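Local coordinates for beta-galactosidase (Trichoderma reesei, PDB 3OG2), which probably hydrolyses terminal non-reducing beta-D-galactose residues in beta-D-galactosides, as a glycosylated family 35 glycoside hydrolase, at residues A[128-141]-A[787-801]. Residues are numbered along the deposited sequence; the frame is centred on the assembly and turned at random. Where two conformers were deposited one is given.
Sequences FPGWLQRVKGKLRT and LDENWTTGDDSMKAP. With NAG (2-acetamido-2-deoxy-beta-D-glucopyranose), chain E; GLC (alpha-D-glucopyranose), chain C.
Lys-799 reaches across to 128-141 with its chain extended beyond CG, and the ammonium NZ ends among backbone carbonyls. NZ of Lys-799 donates to Val-135 O at 2.8 Å, nearly in line with the C=O bond, and to Gly-137 O from above that carbonyl's plane. The charge is met within its own loop by Asp-796, whose OD2 lies 2.7 Å from Lys-799 NZ in a salt bridge entered from above the carboxylate plane. The other oxygen, Asp-796 OD1, takes the Leu-139 N-H on its syn side (2.9 Å, 165°) and also a hydrogen from a water. That water donates to Leu-139 O as well and accepts from Asn-790 ND2 and Gly-794 N, so four bonds hold it. A methionine in place of Lys-799 would probably leave the carboxylate of Asp-796 without its counter-charge and the carbonyls of Val-135 and Gly-137 without this donor. Gln-133 NE2 spends its hydrogens on two carbonyls: Met-798 O, 3.0 Å from NE2 and approached on a lone pair, and Ala-800 O, approached from above its plane. Met-798, its chi1 of 170° setting CG opposite the backbone N, then bends at chi2 and lays SD against Leu-139 CD1 and obliquely beside the Phe-128 ring, a Met-aromatic contact, while CE rests by Pro-129 O. Arg-140 NH1 meets Asn-790 O at 2.9 Å on a lone pair, in the guanidinium plane, and gives Trp-791 O a weak bond; Thr-793 OG1 lies over one face of the guanidinium, and NH2 pairs with Glu-178. Trp-791 NE1 in turn bonds Glu-180, a galactose-binding residue. This is a buried interdomain loop-loop interface beside the galactose site, joining the TIM-barrel loop between strand 110-116 and helix 144-163 to the loop between strands 775-782 and 803-811, of the all-beta part that follows the barrel in sequence.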
loop_
_atom_site.group_PDB
_atom_site.type_symbol
_atom_site.label_atom_id
_atom_site.label_comp_id
_atom_site.label_asym_id
_atom_site.label_seq_id
_atom_site.Cartn_x
_atom_site.Cartn_y
_atom_site.Cartn_z
ATOM N N PHE A 128 -17.640 -1.888 1.017
ATOM C CA PHE A 128 -19.048 -2.159 0.788
ATOM C C PHE A 128 -19.554 -1.374 -0.432
ATOM O O PHE A 128 -19.400 -0.143 -0.446
ATOM C CB PHE A 128 -19.869 -1.701 2.015
ATOM C CG PHE A 128 -19.748 -2.614 3.227
ATOM C CD1 PHE A 128 -19.387 -3.949 3.117
ATOM C CD2 PHE A 128 -20.048 -2.059 4.483
ATOM C CE1 PHE A 128 -19.353 -4.774 4.264
ATOM C CE2 PHE A 128 -20.033 -2.913 5.589
ATOM C CZ PHE A 128 -19.724 -4.255 5.484
ATOM N N PRO A 129 -20.202 -2.022 -1.385
ATOM C CA PRO A 129 -20.824 -1.277 -2.485
ATOM C C PRO A 129 -21.899 -0.318 -1.941
ATOM O O PRO A 129 -22.599 -0.571 -0.937
ATOM C CB PRO A 129 -21.509 -2.342 -3.332
ATOM C CG PRO A 129 -20.757 -3.612 -2.981
ATOM C CD PRO A 129 -20.412 -3.469 -1.516
ATOM N N GLY A 130 -22.088 0.816 -2.627
ATOM C CA GLY A 130 -23.022 1.834 -2.141
ATOM C C GLY A 130 -24.471 1.336 -2.070
ATOM O O GLY A 130 -25.270 1.936 -1.333
ATOM N N TRP A 131 -24.808 0.270 -2.833
ATOM C CA TRP A 131 -26.167 -0.252 -2.682
ATOM C C TRP A 131 -26.433 -0.888 -1.327
ATOM O O TRP A 131 -27.619 -1.112 -1.026
ATOM C CB TRP A 131 -26.468 -1.177 -3.842
ATOM C CG TRP A 131 -25.488 -2.223 -4.249
ATOM C CD1 TRP A 131 -24.574 -2.127 -5.230
ATOM C CD2 TRP A 131 -25.384 -3.540 -3.700
ATOM N NE1 TRP A 131 -23.860 -3.276 -5.354
ATOM C CE2 TRP A 131 -24.335 -4.173 -4.434
ATOM C CE3 TRP A 131 -26.050 -4.265 -2.694
ATOM C CZ2 TRP A 131 -23.913 -5.487 -4.200
ATOM C CZ3 TRP A 131 -25.603 -5.574 -2.484
ATOM C CH2 TRP A 131 -24.561 -6.165 -3.226
ATOM N N LEU A 132 -25.415 -1.090 -0.483
ATOM C CA LEU A 132 -25.728 -1.496 0.898
ATOM C C LEU A 132 -26.377 -0.374 1.673
ATOM O O LEU A 132 -26.934 -0.609 2.745
ATOM C CB LEU A 132 -24.464 -1.985 1.604
ATOM C CG LEU A 132 -24.026 -3.412 1.245
ATOM C CD1 LEU A 132 -22.903 -3.820 2.216
ATOM C CD2 LEU A 132 -25.037 -4.519 1.161
ATOM N N GLN A 133 -26.352 0.903 1.185
ATOM C CA GLN A 133 -27.150 1.905 1.848
ATOM C C GLN A 133 -28.649 1.592 1.773
ATOM O O GLN A 133 -29.382 2.119 2.606
ATOM C CB GLN A 133 -26.906 3.305 1.241
ATOM C CG GLN A 133 -25.445 3.733 1.311
ATOM C CD GLN A 133 -25.252 5.225 1.344
ATOM O OE1 GLN A 133 -26.156 5.995 0.926
ATOM N NE2 GLN A 133 -24.086 5.721 1.801
ATOM N N ARG A 134 -29.061 0.729 0.849
ATOM C CA ARG A 134 -30.450 0.372 0.729
ATOM C C ARG A 134 -30.788 -0.908 1.503
ATOM O O ARG A 134 -31.896 -1.435 1.405
ATOM C CB ARG A 134 -30.799 0.157 -0.745
ATOM C CG ARG A 134 -30.524 1.441 -1.545
ATOM C CD ARG A 134 -31.223 1.382 -2.895
ATOM N NE ARG A 134 -30.956 0.206 -3.732
ATOM C CZ ARG A 134 -29.978 0.141 -4.649
ATOM N NH1 ARG A 134 -29.158 1.187 -4.843
ATOM N NH2 ARG A 134 -29.805 -0.943 -5.408
ATOM N N VAL A 135 -29.850 -1.441 2.281
ATOM C CA VAL A 135 -30.115 -2.612 3.144
ATOM C C VAL A 135 -30.437 -2.107 4.518
ATOM O O VAL A 135 -29.632 -1.425 5.141
ATOM C CB VAL A 135 -28.861 -3.506 3.134
ATOM C CG1 VAL A 135 -29.021 -4.625 4.159
ATOM C CG2 VAL A 135 -28.652 -4.095 1.749
ATOM N N LYS A 136 -31.640 -2.457 5.005
ATOM C CA LYS A 136 -32.063 -1.885 6.298
ATOM C C LYS A 136 -31.265 -2.376 7.469
ATOM O O LYS A 136 -31.024 -1.603 8.418
ATOM C CB LYS A 136 -33.540 -2.228 6.522
ATOM C CG LYS A 136 -34.456 -1.598 5.456
ATOM C CD LYS A 136 -35.957 -1.943 5.691
ATOM C CE LYS A 136 -36.811 -1.637 4.456
ATOM N NZ LYS A 136 -38.168 -2.261 4.354
ATOM N N GLY A 137 -30.893 -3.654 7.472
ATOM C CA GLY A 137 -30.258 -4.210 8.675
ATOM C C GLY A 137 -28.879 -3.651 8.929
ATOM O O GLY A 137 -28.210 -3.080 8.047
ATOM N N LYS A 138 -28.420 -3.870 10.169
ATOM C CA LYS A 138 -27.099 -3.384 10.523
ATOM C C LYS A 138 -25.981 -4.176 9.829
ATOM O O LYS A 138 -25.950 -5.425 9.814
ATOM C CB LYS A 138 -26.881 -3.469 12.040
ATOM C CG LYS A 138 -27.882 -2.645 12.834
ATOM C CD LYS A 138 -27.520 -1.174 12.822
ATOM C CE LYS A 138 -28.423 -0.372 13.750
ATOM N NZ LYS A 138 -28.836 -1.140 14.958
ATOM N N LEU A 139 -25.042 -3.419 9.269
ATOM C CA LEU A 139 -23.954 -4.040 8.529
ATOM C C LEU A 139 -22.995 -4.743 9.462
ATOM O O LEU A 139 -22.808 -4.307 10.625
ATOM C CB LEU A 139 -23.200 -2.974 7.698
ATOM C CG LEU A 139 -24.112 -2.092 6.840
ATOM C CD1 LEU A 139 -23.321 -1.002 6.138
ATOM C CD2 LEU A 139 -24.976 -2.875 5.858
ATOM N N ARG A 140 -22.371 -5.833 8.996
ATOM C CA ARG A 140 -21.398 -6.603 9.771
ATOM C C ARG A 140 -22.079 -7.206 10.999
ATOM O O ARG A 140 -21.448 -7.383 12.038
ATOM C CB ARG A 140 -20.164 -5.797 10.216
ATOM C CG ARG A 140 -19.464 -5.162 8.984
ATOM C CD ARG A 140 -18.315 -4.273 9.401
ATOM N NE ARG A 140 -17.219 -5.126 9.949
ATOM C CZ ARG A 140 -16.228 -4.615 10.701
ATOM N NH1 ARG A 140 -16.210 -3.307 10.997
ATOM N NH2 ARG A 140 -15.304 -5.438 11.149
ATOM N N THR A 141 -23.346 -7.570 10.840
ATOM C CA THR A 141 -24.059 -8.381 11.845
ATOM C C THR A 141 -24.759 -9.525 11.143
ATOM O O THR A 141 -24.741 -9.585 9.902
ATOM C CB THR A 141 -25.104 -7.567 12.606
ATOM O OG1 THR A 141 -26.242 -7.312 11.768
ATOM C CG2 THR A 141 -24.541 -6.249 13.129
ATOM N N LEU A 787 -17.660 7.036 -0.137
ATOM C CA LEU A 787 -18.553 6.650 0.958
ATOM C C LEU A 787 -17.700 6.331 2.181
ATOM O O LEU A 787 -16.535 5.868 2.052
ATOM C CB LEU A 787 -19.350 5.401 0.536
ATOM C CG LEU A 787 -20.150 5.634 -0.760
ATOM C CD1 LEU A 787 -20.973 4.396 -1.098
ATOM C CD2 LEU A 787 -21.043 6.866 -0.622
ATOM N N ASP A 788 -18.234 6.625 3.351
ATOM C CA ASP A 788 -17.456 6.429 4.564
ATOM C C ASP A 788 -17.244 4.932 4.849
ATOM O O ASP A 788 -18.009 4.069 4.395
ATOM C CB ASP A 788 -18.179 7.050 5.769
ATOM C CG ASP A 788 -18.218 8.576 5.698
ATOM O OD1 ASP A 788 -17.435 9.238 4.966
ATOM O OD2 ASP A 788 -19.035 9.196 6.424
ATOM N N GLU A 789 -16.205 4.658 5.639
ATOM C CA GLU A 789 -15.970 3.359 6.220
ATOM C C GLU A 789 -17.002 3.013 7.293
ATOM O O GLU A 789 -17.881 3.809 7.662
ATOM C CB GLU A 789 -14.524 3.323 6.822
ATOM C CG GLU A 789 -13.480 3.270 5.710
ATOM C CD GLU A 789 -12.082 3.428 6.267
ATOM O OE1 GLU A 789 -11.917 4.224 7.276
ATOM O OE2 GLU A 789 -11.152 2.803 5.744
ATOM N N ASN A 790 -16.899 1.753 7.765
ATOM C CA ASN A 790 -17.853 1.196 8.725
ATOM C C ASN A 790 -17.090 0.380 9.749
ATOM O O ASN A 790 -17.345 -0.802 10.002
ATOM C CB ASN A 790 -18.883 0.320 7.975
ATOM C CG ASN A 790 -20.184 0.216 8.748
ATOM O OD1 ASN A 790 -21.133 0.928 8.418
ATOM N ND2 ASN A 790 -20.280 -0.650 9.768
ATOM N N TRP A 791 -16.111 1.062 10.389
ATOM C CA TRP A 791 -15.164 0.365 11.242
ATOM C C TRP A 791 -15.769 -0.125 12.530
ATOM O O TRP A 791 -15.265 -1.091 13.127
ATOM C CB TRP A 791 -13.930 1.258 11.540
ATOM C CG TRP A 791 -12.879 0.427 12.209
ATOM C CD1 TRP A 791 -11.943 -0.358 11.605
ATOM C CD2 TRP A 791 -12.657 0.303 13.617
ATOM N NE1 TRP A 791 -11.161 -0.963 12.533
ATOM C CE2 TRP A 791 -11.563 -0.584 13.788
ATOM C CE3 TRP A 791 -13.335 0.897 14.707
ATOM C CZ2 TRP A 791 -11.093 -0.921 15.040
ATOM C CZ3 TRP A 791 -12.849 0.550 15.975
ATOM C CH2 TRP A 791 -11.762 -0.332 16.095
ATOM N N THR A 792 -16.835 0.459 13.025
ATOM C CA THR A 792 -17.443 0.036 14.308
ATOM C C THR A 792 -18.745 -0.685 13.957
ATOM O O THR A 792 -19.736 -0.100 13.517
ATOM C CB THR A 792 -17.752 1.227 15.177
ATOM O OG1 THR A 792 -16.501 1.915 15.460
ATOM C CG2 THR A 792 -18.406 0.820 16.491
ATOM N N THR A 793 -18.770 -1.979 14.150
ATOM C CA THR A 793 -19.969 -2.789 13.926
ATOM C C THR A 793 -21.136 -2.258 14.742
ATOM O O THR A 793 -20.998 -2.031 15.952
ATOM C CB THR A 793 -19.628 -4.246 14.295
ATOM O OG1 THR A 793 -18.688 -4.748 13.313
ATOM C CG2 THR A 793 -20.870 -5.093 14.276
ATOM N N GLY A 794 -22.280 -2.040 14.100
ATOM C CA GLY A 794 -23.464 -1.587 14.829
ATOM C C GLY A 794 -23.656 -0.083 14.657
ATOM O O GLY A 794 -24.720 0.391 15.017
ATOM N N ASP A 795 -22.645 0.591 14.144
ATOM C CA ASP A 795 -22.721 1.992 13.772
ATOM C C ASP A 795 -22.651 1.969 12.257
ATOM O O ASP A 795 -21.526 1.742 11.742
ATOM C CB ASP A 795 -21.549 2.748 14.349
ATOM C CG ASP A 795 -21.558 4.216 14.014
ATOM O OD1 ASP A 795 -22.541 4.545 13.341
ATOM O OD2 ASP A 795 -20.629 4.963 14.433
ATOM N N ASP A 796 -23.738 2.127 11.587
ATOM C CA ASP A 796 -23.802 1.971 10.125
ATOM C C ASP A 796 -23.244 3.187 9.407
ATOM O O ASP A 796 -23.896 3.720 8.496
ATOM C CB ASP A 796 -25.274 1.732 9.747
ATOM C CG ASP A 796 -25.760 0.296 9.796
ATOM O OD1 ASP A 796 -24.956 -0.625 9.972
ATOM O OD2 ASP A 796 -26.996 0.079 9.671
ATOM N N SER A 797 -22.044 3.637 9.804
ATOM C CA SER A 797 -21.513 4.861 9.228
ATOM C C SER A 797 -21.293 4.838 7.736
ATOM O O SER A 797 -21.311 5.908 7.095
ATOM C CB SER A 797 -20.169 5.194 9.918
ATOM O OG SER A 797 -19.297 4.077 9.873
ATOM N N MET A 798 -21.118 3.657 7.134
ATOM C CA MET A 798 -20.998 3.624 5.648
ATOM C C MET A 798 -22.287 4.085 4.981
ATOM O O MET A 798 -22.273 4.487 3.815
ATOM C CB MET A 798 -20.580 2.200 5.259
ATOM C CG MET A 798 -20.653 1.971 3.747
ATOM S SD MET A 798 -22.268 1.230 3.312
ATOM C CE MET A 798 -22.224 1.554 1.536
ATOM N N LYS A 799 -23.420 4.036 5.722
ATOM C CA LYS A 799 -24.692 4.453 5.129
ATOM C C LYS A 799 -24.859 5.959 5.110
ATOM O O LYS A 799 -25.930 6.411 4.677
ATOM C CB LYS A 799 -25.867 3.798 5.900
ATOM C CG LYS A 799 -25.845 2.263 5.761
ATOM C CD LYS A 799 -27.108 1.687 6.422
ATOM C CE LYS A 799 -27.098 0.164 6.328
ATOM N NZ LYS A 799 -28.176 -0.390 7.232
ATOM N N ALA A 800 -23.864 6.755 5.548
ATOM C CA ALA A 800 -24.022 8.212 5.445
ATOM C C ALA A 800 -24.309 8.603 3.998
ATOM O O ALA A 800 -23.493 8.281 3.130
ATOM C CB ALA A 800 -22.771 8.910 5.933
ATOM N N PRO A 801 -25.428 9.218 3.697
ATOM C CA PRO A 801 -25.767 9.467 2.285
ATOM C C PRO A 801 -24.937 10.566 1.656
ATOM O O PRO A 801 -24.227 11.347 2.313
ATOM C CB PRO A 801 -27.248 9.828 2.326
ATOM C CG PRO A 801 -27.539 10.208 3.695
ATOM C CD PRO A 801 -26.525 9.519 4.619
HETATM C C1 NAG E . -35.907 -1.821 0.187
HETATM C C2 NAG E . -35.536 -2.172 -1.265
HETATM C C3 NAG E . -36.424 -3.234 -1.890
HETATM C C4 NAG E . -36.602 -4.467 -0.984
HETATM C C5 NAG E . -36.911 -3.965 0.437
HETATM C C6 NAG E . -37.104 -5.154 1.384
HETATM C C7 NAG E . -34.361 -0.761 -2.903
HETATM C C8 NAG E . -34.664 0.225 -4.018
HETATM N N2 NAG E . -35.423 -1.042 -2.143
HETATM O O3 NAG E . -35.949 -3.656 -3.162
HETATM O O4 NAG E . -37.689 -5.250 -1.495
HETATM O O5 NAG E . -35.858 -3.080 0.884
HETATM O O6 NAG E . -37.807 -4.844 2.566
HETATM O O7 NAG E . -33.331 -1.446 -3.019
HETATM C C1 GLC C . -9.399 8.221 12.149
HETATM C C2 GLC C . -8.841 7.050 12.923
HETATM C C3 GLC C . -8.927 5.681 12.289
HETATM C C4 GLC C . -10.180 5.514 11.447
HETATM C C5 GLC C . -10.246 6.713 10.477
HETATM C C6 GLC C . -11.155 6.420 9.346
HETATM O O2 GLC C . -7.496 7.291 13.276
HETATM O O3 GLC C . -8.907 4.721 13.331
HETATM O O4 GLC C . -10.148 4.321 10.687
HETATM O O5 GLC C . -10.431 7.895 11.229
HETATM O O6 GLC C . -11.874 7.378 8.664
HETATM O O HOH W 1 -22.738 -1.632 11.326
#